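Local coordinates for protein DsvD (PDB 1UCR), which is of uncertain function but may play an essential role in dissimilatory sulfite reduction and possibly binds DNA through its winged-helix motif, at residues 17-22 with 60-65. Numbering follows the deposited sequence.
Sequences GSKSKF and TTMYGL
Phe22 O approaches the Tyr63 ring edge-on. The Phe22 ring lies on the same side of the sheet as Tyr63. Lys19 CG, from the loop just before the strand, rests over one face of the Phe22 ring, 3.8 Å from its plane and nearer the ring's margin than its centre. Phe11 of helix 3-12 makes an edge-to-face contact with Phe22, and Tyr54 makes one with Tyr63.

Phe22 and Tyr63 form an antiparallel hydrogen-bonded pair. Phe22 N donates to Tyr63 O at 2.9 Å, and Tyr63 N donates to Phe22 O at 2.8 Å.

Met62 projects from the other side of the sheet and meets the aliphatic part of Lys21 at about a right angle. Lys21 CE lies 3.8 Å from Met62 SD. The Lys21 chain is extended beyond CG and runs on to a cation-pi contact with Trp55. The Met62 chain bends at its last torsion (chi3 87°), which brings CE to 3.7 Å from Phe22 C. Lys19 bends at its own last torsion (chi4 72°), and its NZ donates to Lys21 O at 2.8 Å.

Further along, Gly64 CA makes a CA-H...O contact with Ser20 O. A water bridges the chain segments beyond the pair: it donates to Ser20 O at 2.9 Å and accepts from Leu65 N at 2.8 Å.

The contact joins the short strand 22-23 to the central strand 60-65 of the winged-helix sheet. Two direct backbone bonds serve Phe22 and Tyr63, and the water links Ser20 to Leu65. On its other edge the strand bonds to 52-57 through Met62 and Gly64. Lys21 packs its methylenes on Met62, while the ammonium of Lys19 ties the loop to Lys21 and probably polarises that carbonyl.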
# COMPACT_ATOMS: atom_id res chain seq x y z
N GLY B 17 16.26 -3.99 -6.63
CA GLY B 17 16.75 -4.58 -5.38
C GLY B 17 15.63 -4.73 -4.36
O GLY B 17 15.87 -4.66 -3.15
N SER B 18 14.37 -4.99 -4.81
CA SER B 18 13.24 -5.10 -3.88
C SER B 18 12.48 -6.41 -4.09
O SER B 18 12.74 -7.26 -4.97
CB SER B 18 12.42 -3.80 -4.03
OG SER B 18 11.41 -3.73 -3.01
N LYS B 19 11.49 -6.69 -3.26
CA LYS B 19 10.61 -7.86 -3.41
C LYS B 19 9.41 -7.56 -2.55
O LYS B 19 9.24 -6.51 -1.93
CB LYS B 19 11.35 -9.15 -3.05
CG LYS B 19 11.89 -9.14 -1.63
CD LYS B 19 12.87 -10.32 -1.47
CE LYS B 19 13.52 -10.39 -0.11
NZ LYS B 19 12.65 -10.82 1.05
N SER B 20 8.45 -8.49 -2.56
CA SER B 20 7.12 -8.15 -2.08
C SER B 20 7.06 -8.06 -0.57
O SER B 20 6.12 -7.41 -0.09
CB SER B 20 6.08 -9.20 -2.57
OG SER B 20 6.38 -10.50 -2.01
N LYS B 21 7.99 -8.73 0.11
CA LYS B 21 7.98 -8.72 1.61
C LYS B 21 9.38 -8.94 2.12
O LYS B 21 10.24 -9.53 1.48
CB LYS B 21 6.98 -9.72 2.18
CG LYS B 21 7.24 -11.14 1.72
CD LYS B 21 6.14 -12.14 2.23
CE LYS B 21 6.49 -13.54 1.79
NZ LYS B 21 5.46 -14.54 2.17
N PHE B 22 9.63 -8.44 3.34
CA PHE B 22 10.91 -8.48 4.01
C PHE B 22 10.70 -8.94 5.46
O PHE B 22 9.65 -8.71 6.04
CB PHE B 22 11.57 -7.11 3.98
CG PHE B 22 12.10 -6.74 2.62
CD1 PHE B 22 11.27 -6.11 1.69
CD2 PHE B 22 13.44 -6.98 2.28
CE1 PHE B 22 11.75 -5.73 0.44
CE2 PHE B 22 13.91 -6.60 1.02
CZ PHE B 22 13.08 -5.95 0.15
N THR B 60 9.50 -16.18 12.55
CA THR B 60 9.48 -14.71 12.57
C THR B 60 8.32 -14.22 11.76
O THR B 60 7.28 -14.88 11.62
CB THR B 60 10.88 -14.20 12.15
OG1 THR B 60 10.92 -12.78 12.28
CG2 THR B 60 11.22 -14.54 10.71
N THR B 61 8.46 -12.96 11.29
CA THR B 61 7.39 -12.23 10.64
C THR B 61 7.98 -11.56 9.41
O THR B 61 9.18 -11.31 9.32
CB THR B 61 6.74 -11.19 11.58
OG1 THR B 61 7.75 -10.27 12.00
CG2 THR B 61 6.14 -11.92 12.80
N MET B 62 7.09 -11.23 8.46
CA MET B 62 7.45 -10.43 7.29
C MET B 62 6.40 -9.38 7.05
O MET B 62 5.24 -9.49 7.46
CB MET B 62 7.61 -11.30 6.03
CG MET B 62 8.60 -12.44 6.24
SD MET B 62 8.92 -13.36 4.70
CE MET B 62 10.25 -12.36 4.02
N TYR B 63 6.84 -8.33 6.32
CA TYR B 63 6.03 -7.17 6.05
C TYR B 63 6.27 -6.74 4.63
O TYR B 63 7.42 -6.79 4.16
CB TYR B 63 6.37 -5.98 6.96
CG TYR B 63 6.22 -6.27 8.45
CD1 TYR B 63 7.21 -6.99 9.14
CD2 TYR B 63 5.07 -5.85 9.15
CE1 TYR B 63 7.06 -7.26 10.49
CE2 TYR B 63 4.94 -6.13 10.52
CZ TYR B 63 5.95 -6.83 11.16
OH TYR B 63 5.86 -7.13 12.51
N GLY B 64 5.25 -6.23 3.96
CA GLY B 64 5.38 -5.58 2.66
C GLY B 64 4.27 -4.58 2.47
O GLY B 64 3.36 -4.48 3.28
N LEU B 65 4.38 -3.78 1.38
CA LEU B 65 3.31 -2.83 1.14
C LEU B 65 1.98 -3.50 0.79
O LEU B 65 1.95 -4.55 0.15
CB LEU B 65 3.74 -1.93 -0.07
CG LEU B 65 4.83 -0.94 0.32
CD1 LEU B 65 5.48 -0.35 -0.93
CD2 LEU B 65 4.36 0.21 1.25
O HOH W 1 6.28 -4.57 -0.55